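Local coordinates for pectate lyase 47 (Bacillus sp. TS-47, PDB 1VBL), which probably cleaves pectate, the polygalacturonate of plant cell walls, by calcium-dependent elimination, as a thermostable secreted lyase of polysaccharide lyase family 1, at residues 205-210 / 244-249; 229-234 / 252-257; 283-288 / 311-316. All coordinates share one frame; numbering follows the deposited sequence.

Interaction 1: 205-210 / 244-249; sequences NTFTDG and SYNVFT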
ATOM      1  N   ASN A 205       8.798   6.097   4.573  1.00 10.21           N
ATOM      2  CA  ASN A 205       8.891   4.677   4.859  1.00  9.59           C
ATOM      3  C   ASN A 205       9.355   4.037   3.564  1.00 11.07           C
ATOM      4  O   ASN A 205       9.333   4.665   2.503  1.00  8.44           O
ATOM      5  CB  ASN A 205       7.528   4.103   5.250  1.00  8.89           C
ATOM      6  CG  ASN A 205       6.983   4.711   6.525  1.00 11.29           C
ATOM      7  OD1 ASN A 205       7.525   4.497   7.615  1.00 10.59           O
ATOM      8  ND2 ASN A 205       5.906   5.478   6.399  1.00  9.08           N
ATOM      9  N   THR A 206       9.803   2.794   3.653  1.00 10.53           N
ATOM     10  CA  THR A 206      10.232   2.072   2.473  1.00 11.08           C
ATOM     11  C   THR A 206       9.437   0.776   2.457  1.00 11.64           C
ATOM     12  O   THR A 206       9.300   0.110   3.481  1.00 13.21           O
ATOM     13  CB  THR A 206      11.748   1.783   2.502  1.00 12.33           C
ATOM     14  OG1 THR A 206      12.464   3.016   2.338  1.00 12.81           O
ATOM     15  CG2 THR A 206      12.135   0.831   1.378  1.00 12.57           C
ATOM     16  N   PHE A 207       8.877   0.448   1.300  1.00 11.96           N
ATOM     17  CA  PHE A 207       8.079  -0.763   1.150  1.00 10.98           C
ATOM     18  C   PHE A 207       8.737  -1.630   0.091  1.00  9.77           C
ATOM     19  O   PHE A 207       8.999  -1.165  -1.014  1.00 11.48           O
ATOM     20  CB  PHE A 207       6.660  -0.396   0.714  1.00 11.14           C
ATOM     21  CG  PHE A 207       5.911   0.436   1.720  1.00 11.23           C
ATOM     22  CD1 PHE A 207       5.114  -0.171   2.688  1.00 11.20           C
ATOM     23  CD2 PHE A 207       6.015   1.825   1.709  1.00 10.05           C
ATOM     24  CE1 PHE A 207       4.430   0.593   3.632  1.00 11.85           C
ATOM     25  CE2 PHE A 207       5.336   2.600   2.648  1.00 10.17           C
ATOM     26  CZ  PHE A 207       4.542   1.984   3.611  1.00  9.39           C
ATOM     27  N   THR A 208       9.008  -2.886   0.433  1.00  9.32           N
ATOM     28  CA  THR A 208       9.649  -3.804  -0.504  1.00 10.75           C
ATOM     29  C   THR A 208       9.319  -5.246  -0.154  1.00 11.26           C
ATOM     30  O   THR A 208       9.041  -5.552   1.003  1.00 11.50           O
ATOM     31  CB  THR A 208      11.188  -3.658  -0.464  1.00 10.32           C
ATOM     32  OG1 THR A 208      11.782  -4.594  -1.375  1.00 11.44           O
ATOM     33  CG2 THR A 208      11.719  -3.938   0.944  1.00 14.34           C
ATOM     34  N   ASP A 209       9.328  -6.130  -1.147  1.00 10.38           N
ATOM     35  CA  ASP A 209       9.080  -7.536  -0.858  1.00 12.27           C
ATOM     36  C   ASP A 209      10.379  -8.107  -0.284  1.00 13.15           C
ATOM     37  O   ASP A 209      10.419  -9.235   0.205  1.00 13.71           O
ATOM     38  CB  ASP A 209       8.646  -8.294  -2.121  1.00 11.60           C
ATOM     39  CG  ASP A 209       7.195  -8.015  -2.492  1.00 13.66           C
ATOM     40  OD1 ASP A 209       6.517  -7.290  -1.727  1.00 11.38           O
ATOM     41  OD2 ASP A 209       6.727  -8.520  -3.537  1.00 13.77           O
ATOM     42  N   GLY A 210      11.435  -7.296  -0.345  1.00 13.66           N
ATOM     43  CA  GLY A 210      12.734  -7.672   0.198  1.00 14.83           C
ATOM     44  C   GLY A 210      13.304  -9.032  -0.158  1.00 16.59           C
ATOM     45  O   GLY A 210      13.462  -9.359  -1.332  1.00 15.58           O
ATOM     46  N   SER A 244       3.507  10.493   1.683  1.00  8.84           N
ATOM     47  CA  SER A 244       4.614  11.280   1.166  1.00  8.67           C
ATOM     48  C   SER A 244       6.020  10.761   1.423  1.00  8.90           C
ATOM     49  O   SER A 244       6.299  10.143   2.449  1.00  8.49           O
ATOM     50  CB  SER A 244       4.514  12.694   1.728  1.00 11.38           C
ATOM     51  OG  SER A 244       4.493  12.658   3.146  1.00 10.44           O
ATOM     52  N   TYR A 245       6.906  11.039   0.473  1.00  8.19           N
ATOM     53  CA  TYR A 245       8.304  10.652   0.582  1.00  9.76           C
ATOM     54  C   TYR A 245       8.564   9.199   0.965  1.00 10.09           C
ATOM     55  O   TYR A 245       9.473   8.912   1.745  1.00  9.74           O
ATOM     56  CB  TYR A 245       8.997  11.580   1.574  1.00 10.07           C
ATOM     57  CG  TYR A 245       9.194  12.980   1.034  1.00 11.48           C
ATOM     58  CD1 TYR A 245      10.260  13.269   0.188  1.00 12.58           C
ATOM     59  CD2 TYR A 245       8.307  14.006   1.354  1.00 12.92           C
ATOM     60  CE1 TYR A 245      10.443  14.551  -0.326  1.00 14.72           C
ATOM     61  CE2 TYR A 245       8.479  15.297   0.841  1.00 15.71           C
ATOM     62  CZ  TYR A 245       9.552  15.557   0.003  1.00 15.31           C
ATOM     63  OH  TYR A 245       9.748  16.818  -0.514  1.00 18.91           O
ATOM     64  N   ASN A 246       7.773   8.288   0.406  1.00  9.34           N
ATOM     65  CA  ASN A 246       7.944   6.862   0.668  1.00  8.24           C
ATOM     66  C   ASN A 246       8.568   6.209  -0.552  1.00  9.37           C
ATOM     67  O   ASN A 246       8.497   6.736  -1.662  1.00  9.87           O
ATOM     68  CB  ASN A 246       6.593   6.180   0.916  1.00  9.15           C
ATOM     69  CG  ASN A 246       5.885   6.714   2.134  1.00  8.43           C
ATOM     70  OD1 ASN A 246       6.286   6.446   3.271  1.00  9.29           O
ATOM     71  ND2 ASN A 246       4.823   7.481   1.909  1.00  8.00           N
ATOM     72  N   VAL A 247       9.190   5.059  -0.338  1.00  9.03           N
ATOM     73  CA  VAL A 247       9.762   4.303  -1.435  1.00 10.85           C
ATOM     74  C   VAL A 247       8.909   3.043  -1.543  1.00 10.57           C
ATOM     75  O   VAL A 247       8.626   2.398  -0.536  1.00 11.73           O
ATOM     76  CB  VAL A 247      11.225   3.874  -1.158  1.00 10.39           C
ATOM     77  CG1 VAL A 247      11.666   2.854  -2.206  1.00 10.56           C
ATOM     78  CG2 VAL A 247      12.151   5.085  -1.202  1.00 10.99           C
ATOM     79  N   PHE A 248       8.470   2.728  -2.756  1.00 11.28           N
ATOM     80  CA  PHE A 248       7.691   1.524  -3.017  1.00 10.49           C
ATOM     81  C   PHE A 248       8.485   0.813  -4.101  1.00 10.80           C
ATOM     82  O   PHE A 248       8.588   1.300  -5.225  1.00 10.42           O
ATOM     83  CB  PHE A 248       6.292   1.860  -3.542  1.00 11.07           C
ATOM     84  CG  PHE A 248       5.458   2.651  -2.583  1.00 11.02           C
ATOM     85  CD1 PHE A 248       5.445   4.041  -2.634  1.00  9.91           C
ATOM     86  CD2 PHE A 248       4.691   2.006  -1.616  1.00 10.76           C
ATOM     87  CE1 PHE A 248       4.677   4.784  -1.733  1.00 11.13           C
ATOM     88  CE2 PHE A 248       3.921   2.737  -0.711  1.00 11.52           C
ATOM     89  CZ  PHE A 248       3.914   4.127  -0.769  1.00 11.21           C
ATOM     90  N   THR A 249       9.057  -0.338  -3.767  1.00 10.35           N
ATOM     91  CA  THR A 249       9.862  -1.053  -4.737  1.00  9.98           C
ATOM     92  C   THR A 249       9.707  -2.562  -4.612  1.00 10.27           C
ATOM     93  O   THR A 249       9.267  -3.071  -3.573  1.00 11.44           O
ATOM     94  CB  THR A 249      11.360  -0.665  -4.567  1.00 11.45           C
ATOM     95  OG1 THR A 249      12.129  -1.188  -5.655  1.00 11.97           O
ATOM     96  CG2 THR A 249      11.903  -1.220  -3.256  1.00 12.12           C
TER
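N205 and N246 hold equivalent places on adjacent turns of a right-handed parallel beta-helix, the fold of this lyase family, and form two rungs of an asparagine ladder. Their side chains run side by side with the amide planes only 7° apart. N246 OD1 accepts twice, from opposite faces of its plane: N205 N reaches it at 2.9 Å, and N205 ND2 makes a longer, more bent bond at 3.3 Å. N246 CG is anti to its carbonyl carbon (chi1 -63°), as in N205, and the matching turn keeps the two amides in line. The ladder goes on through N246 N, bound to N277 OD1, while N246 ND2 is bound to I202 O; on N205, ND2 also serves I160 O and OD1 takes I163 N. A leucine in place of N246 would probably leave N205 N and I202 O without their mates and interrupt the ladder.

The buried phenylalanines repeat the theme in apolar form. F207 and F248 point the same way with planes at 5°, but the rings are slid apart and barely overlap; F207 CD2 meets F248 CE2 at 3.3 Å, and Y279 extends the row. On the other face T206 lies alongside V247, and T208 beside T249. The parallel strands are tied by backbone bonds, among them T249 N to F207 O at 2.9 Å.

Interaction 2: 229-234 / 252-257; sequences DGALDI and DKVTLI. With CA (calcium ion), chain B.
The carboxylate of D233 shows how one flat group can serve a metal and a neighbouring strand at once. D233 OD2 binds the calcium ion at 2.5 Å. D233 OD1 receives L256 N at 2.9 Å on the anti side, the donor standing 32° out of the carboxylate plane, and L256 CB lies over that same face of the carboxylate, above OD1. Metal and backbone N-H between them leave the group little freedom to turn; a water lies 2.7 Å from D233 OD1 and probably donates to it. D229 supplies the second carboxylate: CG anti to the backbone N (chi1 -162°) sends D229 OD2 to the calcium ion at 2.6 Å. Three waters and D190 take part in the same site, and D190 OD1 also accepts G230 N. G230 has room for no side chain here, since a CB would fall 2.0 Å from D233 OD2.

Behind the metal the backbones are stitched together. V254 O accepts both A231 N at 2.9 Å and L232 N at 3.1 Å. Further along, I234 N reaches L256 O at 2.7 Å. At the other end D229 O and K253 O, two acceptors, face each other, and a water bridges D229 O to K253 N.

The calcium site thus lies on the turns that carry D190 and 229-234. Through the single bridge of I234 with I257, strand 232-235, at the border of the parallel set 127-129, 149-153, 192-195 and 232-235, is joined to 253-257, the first of the set 253-257, 288-289, 315-318 and 342-345. On the inner side, L232 and I234 pack on strand 239-251, and V254 packs on F248 of that strand and on Y279 of strand 272-280.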
ATOM      1  N   ASP A 229       0.143  -9.049  -0.910  1.00 12.37           N
ATOM      2  CA  ASP A 229      -1.033  -8.329  -1.341  1.00 12.99           C
ATOM      3  C   ASP A 229      -0.597  -6.878  -1.497  1.00 13.57           C
ATOM      4  O   ASP A 229       0.367  -6.607  -2.209  1.00 14.34           O
ATOM      5  CB  ASP A 229      -2.196  -8.464  -0.363  1.00 13.76           C
ATOM      6  CG  ASP A 229      -3.525  -8.099  -1.011  1.00 18.01           C
ATOM      7  OD1 ASP A 229      -3.738  -8.457  -2.189  1.00 14.04           O
ATOM      8  OD2 ASP A 229      -4.362  -7.464  -0.354  1.00 17.87           O
ATOM      9  N   GLY A 230      -1.265  -5.948  -0.829  1.00 13.21           N
ATOM     10  CA  GLY A 230      -0.880  -4.556  -0.990  1.00 13.86           C
ATOM     11  C   GLY A 230       0.269  -4.074  -0.121  1.00 13.41           C
ATOM     12  O   GLY A 230       0.593  -4.670   0.908  1.00 13.56           O
ATOM     13  N   ALA A 231       0.909  -2.992  -0.550  1.00 12.95           N
ATOM     14  CA  ALA A 231       1.986  -2.407   0.233  1.00 13.23           C
ATOM     15  C   ALA A 231       1.272  -1.459   1.189  1.00 13.37           C
ATOM     16  O   ALA A 231       1.474  -1.490   2.402  1.00 12.45           O
ATOM     17  CB  ALA A 231       2.942  -1.623  -0.668  1.00 13.09           C
ATOM     18  N   LEU A 232       0.402  -0.636   0.615  1.00 13.81           N
ATOM     19  CA  LEU A 232      -0.356   0.347   1.373  1.00 12.84           C
ATOM     20  C   LEU A 232      -1.731   0.490   0.731  1.00 12.65           C
ATOM     21  O   LEU A 232      -1.879   1.176  -0.279  1.00 11.70           O
ATOM     22  CB  LEU A 232       0.381   1.688   1.336  1.00 13.35           C
ATOM     23  CG  LEU A 232       0.032   2.790   2.338  1.00 15.02           C
ATOM     24  CD1 LEU A 232       0.883   4.016   2.023  1.00 15.05           C
ATOM     25  CD2 LEU A 232      -1.443   3.133   2.270  1.00 17.40           C
ATOM     26  N   ASP A 233      -2.734  -0.162   1.311  1.00 14.51           N
ATOM     27  CA  ASP A 233      -4.081  -0.091   0.765  1.00 14.65           C
ATOM     28  C   ASP A 233      -4.995   0.777   1.608  1.00 14.77           C
ATOM     29  O   ASP A 233      -4.859   0.842   2.829  1.00 13.95           O
ATOM     30  CB  ASP A 233      -4.672  -1.490   0.600  1.00 15.35           C
ATOM     31  CG  ASP A 233      -4.016  -2.264  -0.533  1.00 16.75           C
ATOM     32  OD1 ASP A 233      -3.456  -1.630  -1.451  1.00 15.43           O
ATOM     33  OD2 ASP A 233      -4.067  -3.505  -0.524  1.00 16.18           O
ATOM     34  N   ILE A 234      -5.924   1.443   0.931  1.00 12.81           N
ATOM     35  CA  ILE A 234      -6.864   2.357   1.563  1.00 13.86           C
ATOM     36  C   ILE A 234      -8.270   2.012   1.099  1.00 15.33           C
ATOM     37  O   ILE A 234      -8.550   2.019  -0.101  1.00 15.80           O
ATOM     38  CB  ILE A 234      -6.520   3.807   1.159  1.00 13.07           C
ATOM     39  CG1 ILE A 234      -5.077   4.115   1.583  1.00 13.46           C
ATOM     40  CG2 ILE A 234      -7.505   4.787   1.783  1.00 12.83           C
ATOM     41  CD1 ILE A 234      -4.539   5.428   1.054  1.00 13.71           C
ATOM     42  N   ASP A 252       4.298  -6.165  -6.383  1.00 11.70           N
ATOM     43  CA  ASP A 252       3.299  -6.216  -7.439  1.00 13.53           C
ATOM     44  C   ASP A 252       2.214  -5.137  -7.301  1.00 14.46           C
ATOM     45  O   ASP A 252       2.281  -4.093  -7.958  1.00 12.82           O
ATOM     46  CB  ASP A 252       2.672  -7.619  -7.466  1.00 13.80           C
ATOM     47  CG  ASP A 252       1.589  -7.756  -8.511  1.00 16.75           C
ATOM     48  OD1 ASP A 252       1.480  -6.865  -9.376  1.00 15.39           O
ATOM     49  OD2 ASP A 252       0.848  -8.763  -8.471  1.00 19.64           O
ATOM     50  N   LYS A 253       1.228  -5.395  -6.445  1.00 13.28           N
ATOM     51  CA  LYS A 253       0.109  -4.475  -6.223  1.00 14.70           C
ATOM     52  C   LYS A 253       0.430  -3.509  -5.084  1.00 13.92           C
ATOM     53  O   LYS A 253       0.314  -3.857  -3.912  1.00 13.94           O
ATOM     54  CB  LYS A 253      -1.149  -5.276  -5.886  1.00 15.72           C
ATOM     55  CG  LYS A 253      -1.534  -6.297  -6.954  1.00 21.38           C
ATOM     56  CD  LYS A 253      -2.813  -7.024  -6.572  1.00 24.20           C
ATOM     57  CE  LYS A 253      -3.280  -7.970  -7.670  1.00 28.97           C
ATOM     58  NZ  LYS A 253      -2.397  -9.161  -7.830  1.00 31.07           N
ATOM     59  N   VAL A 254       0.805  -2.286  -5.438  1.00 12.76           N
ATOM     60  CA  VAL A 254       1.203  -1.300  -4.446  1.00 12.20           C
ATOM     61  C   VAL A 254       0.116  -0.629  -3.612  1.00 12.31           C
ATOM     62  O   VAL A 254      -0.008  -0.906  -2.416  1.00 12.97           O
ATOM     63  CB  VAL A 254       2.069  -0.193  -5.101  1.00 11.72           C
ATOM     64  CG1 VAL A 254       2.518   0.813  -4.050  1.00 11.80           C
ATOM     65  CG2 VAL A 254       3.277  -0.823  -5.781  1.00 11.18           C
ATOM     66  N   THR A 255      -0.670   0.247  -4.230  1.00 12.29           N
ATOM     67  CA  THR A 255      -1.688   0.977  -3.485  1.00 12.49           C
ATOM     68  C   THR A 255      -3.084   1.031  -4.081  1.00 12.04           C
ATOM     69  O   THR A 255      -3.315   1.634  -5.126  1.00 12.84           O
ATOM     70  CB  THR A 255      -1.219   2.428  -3.224  1.00 13.30           C
ATOM     71  OG1 THR A 255      -0.101   2.405  -2.326  1.00 14.72           O
ATOM     72  CG2 THR A 255      -2.346   3.270  -2.614  1.00 13.54           C
ATOM     73  N   LEU A 256      -4.016   0.405  -3.379  1.00 13.36           N
ATOM     74  CA  LEU A 256      -5.408   0.389  -3.784  1.00 14.27           C
ATOM     75  C   LEU A 256      -6.125   1.477  -2.984  1.00 13.50           C
ATOM     76  O   LEU A 256      -5.908   1.612  -1.781  1.00 14.62           O
ATOM     77  CB  LEU A 256      -6.017  -0.977  -3.460  1.00 16.09           C
ATOM     78  CG  LEU A 256      -7.470  -1.255  -3.843  1.00 19.36           C
ATOM     79  CD1 LEU A 256      -7.622  -1.239  -5.358  1.00 17.57           C
ATOM     80  CD2 LEU A 256      -7.878  -2.613  -3.284  1.00 20.39           C
ATOM     81  N   ILE A 257      -6.950   2.272  -3.654  1.00 12.69           N
ATOM     82  CA  ILE A 257      -7.722   3.315  -2.981  1.00 13.50           C
ATOM     83  C   ILE A 257      -9.166   3.062  -3.410  1.00 15.04           C
ATOM     84  O   ILE A 257      -9.576   3.439  -4.509  1.00 14.52           O
ATOM     85  CB  ILE A 257      -7.276   4.735  -3.406  1.00 13.26           C
ATOM     86  CG1 ILE A 257      -5.816   4.964  -2.980  1.00 12.20           C
ATOM     87  CG2 ILE A 257      -8.187   5.789  -2.760  1.00 11.44           C
ATOM     88  CD1 ILE A 257      -5.268   6.342  -3.335  1.00 11.23           C
TER
HETATM   89 CA    CA B 417      -5.256  -5.327   0.795  1.00 25.80          CA
HETATM   90  O   HOH W   1       1.358  -7.727  -4.464  1.00 13.73           O
HETATM   91  O   HOH W   2      -2.778  -2.991  -3.669  1.00 17.73           O
HETATM   92  O   HOH W   3      -5.583  -7.335   2.054  1.00 24.75           O
HETATM   93  O   HOH W   4      -7.124  -3.773   1.767  1.00 23.80           O
HETATM   94  O   HOH W   5      -6.953  -6.021  -0.925  1.00 24.97           O

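Interaction 3: 283-288 / 311-316; sequences TQRLPR and FQYAWG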
ATOM      1  N   THR A 283       4.723  -3.259 -10.074  1.00 10.37           N
ATOM      2  CA  THR A 283       3.873  -3.658 -11.187  1.00 11.14           C
ATOM      3  C   THR A 283       2.609  -2.869 -11.503  1.00  9.82           C
ATOM      4  O   THR A 283       2.398  -2.478 -12.652  1.00 10.03           O
ATOM      5  CB  THR A 283       3.477  -5.144 -11.027  1.00 12.11           C
ATOM      6  OG1 THR A 283       4.666  -5.940 -10.932  1.00 13.48           O
ATOM      7  CG2 THR A 283       2.644  -5.617 -12.210  1.00 13.09           C
ATOM      8  N   GLN A 284       1.772  -2.636 -10.498  1.00  9.93           N
ATOM      9  CA  GLN A 284       0.507  -1.953 -10.731  1.00 10.63           C
ATOM     10  C   GLN A 284      -0.043  -1.233  -9.498  1.00 10.52           C
ATOM     11  O   GLN A 284       0.469  -1.399  -8.388  1.00 10.47           O
ATOM     12  CB  GLN A 284      -0.515  -2.986 -11.202  1.00 11.78           C
ATOM     13  CG  GLN A 284      -0.669  -4.143 -10.214  1.00 13.28           C
ATOM     14  CD  GLN A 284      -1.565  -5.255 -10.729  1.00 16.28           C
ATOM     15  OE1 GLN A 284      -2.710  -5.019 -11.107  1.00 16.20           O
ATOM     16  NE2 GLN A 284      -1.045  -6.479 -10.735  1.00 15.43           N
ATOM     17  N   ARG A 285      -1.103  -0.455  -9.712  1.00 11.22           N
ATOM     18  CA  ARG A 285      -1.778   0.301  -8.650  1.00 10.64           C
ATOM     19  C   ARG A 285      -0.863   1.347  -8.029  1.00 10.81           C
ATOM     20  O   ARG A 285      -0.493   1.239  -6.860  1.00 10.88           O
ATOM     21  CB  ARG A 285      -2.273  -0.654  -7.556  1.00 13.11           C
ATOM     22  CG  ARG A 285      -3.219  -1.740  -8.050  1.00 13.22           C
ATOM     23  CD  ARG A 285      -3.707  -2.591  -6.886  1.00 16.57           C
ATOM     24  NE  ARG A 285      -4.681  -3.596  -7.302  1.00 17.74           N
ATOM     25  CZ  ARG A 285      -5.287  -4.438  -6.469  1.00 18.51           C
ATOM     26  NH1 ARG A 285      -5.022  -4.398  -5.170  1.00 17.51           N
ATOM     27  NH2 ARG A 285      -6.163  -5.318  -6.934  1.00 20.10           N
ATOM     28  N   LEU A 286      -0.531   2.378  -8.801  1.00 10.27           N
ATOM     29  CA  LEU A 286       0.376   3.418  -8.326  1.00 10.14           C
ATOM     30  C   LEU A 286      -0.196   4.838  -8.308  1.00 10.02           C
ATOM     31  O   LEU A 286       0.475   5.776  -8.730  1.00 12.15           O
ATOM     32  CB  LEU A 286       1.641   3.412  -9.190  1.00  7.67           C
ATOM     33  CG  LEU A 286       2.185   2.038  -9.588  1.00  7.67           C
ATOM     34  CD1 LEU A 286       3.433   2.210 -10.454  1.00  8.01           C
ATOM     35  CD2 LEU A 286       2.511   1.233  -8.334  1.00  7.42           C
ATOM     36  N   PRO A 287      -1.422   5.029  -7.790  1.00 11.05           N
ATOM     37  CA  PRO A 287      -2.338   4.049  -7.205  1.00 10.51           C
ATOM     38  C   PRO A 287      -3.493   3.726  -8.156  1.00 10.92           C
ATOM     39  O   PRO A 287      -3.566   4.269  -9.255  1.00 11.30           O
ATOM     40  CB  PRO A 287      -2.845   4.785  -5.982  1.00  9.63           C
ATOM     41  CG  PRO A 287      -3.093   6.159  -6.566  1.00  9.45           C
ATOM     42  CD  PRO A 287      -1.878   6.399  -7.479  1.00 10.31           C
ATOM     43  N   ARG A 288      -4.385   2.837  -7.720  1.00 11.15           N
ATOM     44  CA  ARG A 288      -5.587   2.488  -8.479  1.00 11.06           C
ATOM     45  C   ARG A 288      -6.675   3.174  -7.656  1.00 10.75           C
ATOM     46  O   ARG A 288      -6.836   2.879  -6.473  1.00 10.83           O
ATOM     47  CB  ARG A 288      -5.836   0.984  -8.488  1.00 11.54           C
ATOM     48  CG  ARG A 288      -7.056   0.584  -9.326  1.00 13.48           C
ATOM     49  CD  ARG A 288      -7.522  -0.824  -8.976  1.00 14.22           C
ATOM     50  NE  ARG A 288      -8.512  -1.354  -9.916  1.00 15.87           N
ATOM     51  CZ  ARG A 288      -9.739  -0.870 -10.093  1.00 16.74           C
ATOM     52  NH1 ARG A 288     -10.163   0.176  -9.395  1.00 14.83           N
ATOM     53  NH2 ARG A 288     -10.551  -1.447 -10.971  1.00 16.46           N
ATOM     54  N   PHE A 311       5.996  -4.551 -15.392  1.00 19.25           N
ATOM     55  CA  PHE A 311       5.217  -3.335 -15.221  1.00 16.78           C
ATOM     56  C   PHE A 311       3.931  -3.495 -16.009  1.00 16.82           C
ATOM     57  O   PHE A 311       3.960  -3.904 -17.171  1.00 16.73           O
ATOM     58  CB  PHE A 311       5.981  -2.112 -15.732  1.00 15.43           C
ATOM     59  CG  PHE A 311       5.132  -0.872 -15.832  1.00 15.46           C
ATOM     60  CD1 PHE A 311       4.592  -0.474 -17.055  1.00 14.97           C
ATOM     61  CD2 PHE A 311       4.849  -0.118 -14.701  1.00 14.95           C
ATOM     62  CE1 PHE A 311       3.783   0.657 -17.145  1.00 12.11           C
ATOM     63  CE2 PHE A 311       4.036   1.019 -14.780  1.00 15.18           C
ATOM     64  CZ  PHE A 311       3.505   1.406 -16.003  1.00 13.94           C
ATOM     65  N   GLN A 312       2.804  -3.182 -15.381  1.00 14.70           N
ATOM     66  CA  GLN A 312       1.516  -3.296 -16.052  1.00 17.72           C
ATOM     67  C   GLN A 312       0.936  -1.908 -16.305  1.00 16.21           C
ATOM     68  O   GLN A 312       0.611  -1.560 -17.440  1.00 17.10           O
ATOM     69  CB  GLN A 312       0.539  -4.119 -15.203  1.00 21.32           C
ATOM     70  CG  GLN A 312      -0.775  -4.424 -15.918  1.00 29.72           C
ATOM     71  CD  GLN A 312      -1.791  -5.113 -15.023  1.00 33.11           C
ATOM     72  OE1 GLN A 312      -1.465  -6.068 -14.316  1.00 35.84           O
ATOM     73  NE2 GLN A 312      -3.033  -4.637 -15.058  1.00 34.38           N
ATOM     74  N   TYR A 313       0.803  -1.120 -15.240  1.00 14.17           N
ATOM     75  CA  TYR A 313       0.272   0.236 -15.353  1.00 11.89           C
ATOM     76  C   TYR A 313       0.577   0.999 -14.068  1.00 12.43           C
ATOM     77  O   TYR A 313       0.901   0.396 -13.041  1.00 11.84           O
ATOM     78  CB  TYR A 313      -1.242   0.197 -15.602  1.00 12.28           C
ATOM     79  CG  TYR A 313      -2.079  -0.117 -14.383  1.00 13.78           C
ATOM     80  CD1 TYR A 313      -2.490   0.897 -13.518  1.00 13.03           C
ATOM     81  CD2 TYR A 313      -2.460  -1.429 -14.089  1.00 14.70           C
ATOM     82  CE1 TYR A 313      -3.259   0.619 -12.391  1.00 14.28           C
ATOM     83  CE2 TYR A 313      -3.233  -1.720 -12.958  1.00 14.03           C
ATOM     84  CZ  TYR A 313      -3.627  -0.689 -12.119  1.00 14.91           C
ATOM     85  OH  TYR A 313      -4.397  -0.954 -11.013  1.00 13.91           O
ATOM     86  N   ALA A 314       0.477   2.323 -14.121  1.00 11.48           N
ATOM     87  CA  ALA A 314       0.750   3.137 -12.947  1.00 11.04           C
ATOM     88  C   ALA A 314      -0.532   3.700 -12.346  1.00 11.70           C
ATOM     89  O   ALA A 314      -0.899   3.362 -11.222  1.00 11.17           O
ATOM     90  CB  ALA A 314       1.702   4.276 -13.308  1.00 11.04           C
ATOM     91  N   TRP A 315      -1.219   4.550 -13.104  1.00 10.20           N
ATOM     92  CA  TRP A 315      -2.447   5.171 -12.622  1.00 10.60           C
ATOM     93  C   TRP A 315      -3.719   4.444 -13.046  1.00 11.62           C
ATOM     94  O   TRP A 315      -4.060   4.391 -14.231  1.00 12.41           O
ATOM     95  CB  TRP A 315      -2.507   6.627 -13.081  1.00 10.63           C
ATOM     96  CG  TRP A 315      -1.361   7.458 -12.578  1.00 12.18           C
ATOM     97  CD1 TRP A 315      -0.610   7.231 -11.458  1.00 11.42           C
ATOM     98  CD2 TRP A 315      -0.869   8.674 -13.153  1.00 12.18           C
ATOM     99  NE1 TRP A 315       0.321   8.234 -11.301  1.00 12.65           N
ATOM    100  CE2 TRP A 315       0.183   9.131 -12.327  1.00 11.89           C
ATOM    101  CE3 TRP A 315      -1.217   9.422 -14.285  1.00 13.00           C
ATOM    102  CZ2 TRP A 315       0.892  10.308 -12.598  1.00 10.75           C
ATOM    103  CZ3 TRP A 315      -0.511  10.592 -14.555  1.00 13.95           C
ATOM    104  CH2 TRP A 315       0.532  11.022 -13.711  1.00 12.94           C
ATOM    105  N   GLY A 316      -4.416   3.886 -12.060  1.00 11.12           N
ATOM    106  CA  GLY A 316      -5.649   3.175 -12.330  1.00 12.29           C
ATOM    107  C   GLY A 316      -6.837   4.093 -12.128  1.00 12.77           C
ATOM    108  O   GLY A 316      -7.131   4.506 -11.004  1.00 12.69           O
TER
HETATM  109  O   HOH W   6      -4.803  -3.506 -10.288  1.00 15.05           O
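Y313 lies against Q284, whose CA sits over one face of the phenol ring and whose CB touches Y313 CE2 at 3.5 Å; the Q284 amide is turned 76° from the ring plane. Y313 OH abuts two aliphatic stems, R285 CG at 3.3 Å and R288 CB at 3.5 Å. Y313 CG is placed between the backbone N and the carbonyl carbon (chi1 76°), which brings the ring across to the neighbouring turn. Next to it L286 CD1 packs on A314 CB, and L286 O meets the edge of the W315 ring at CD1.

These groups are positioned by the backbone. T283 O accepts Q312 N at 2.8 Å and, weakly, Y313 N; A314 O takes L286 N; and P287 O, following a cis peptide bond, takes G316 N at 3.0 Å. With no CB on G316, the chain passes close to R288 CG. Farther out, W315 NE1 is bound to Y301 OH, Q284 NE2 to D252 OD1, and the R288 guanidinium makes a cation-pi contact with W345.

One water gathers the polar ends: it donates to Q284 OE1, accepts R285 NE in the guanidinium plane, and lies 2.7 Å from Y313 OH. The nearest atom of the R285 side chain is about 6 Å from the calcium ion, and the shared water, by coupling the rotations of Q284, R285 and Y313, probably helps to fix R285 close to the metal.

All three contacts join adjacent turns of one parallel beta-helix. Segments of interactions 1 and 2 alternate along the chain, 205-210, 229-234, 244-249 and 252-257, so a single turn contributes to both; interaction 3 follows in series. The centres of interactions 1 and 2 are about 11 Å apart, and the contacts touch where F207 meets A231 and F248 meets A231 and L232, linking the inner aromatic row to the metal-binding turn. Interactions 2 and 3, their centres about 10 Å apart, share the set of strands that begins with 253-257, T255 N and I257 N probably bonding to R285 O and R288 O. Interactions 1 and 3 do not touch. The stacked turns thus set the calcium ligands and R285 close together.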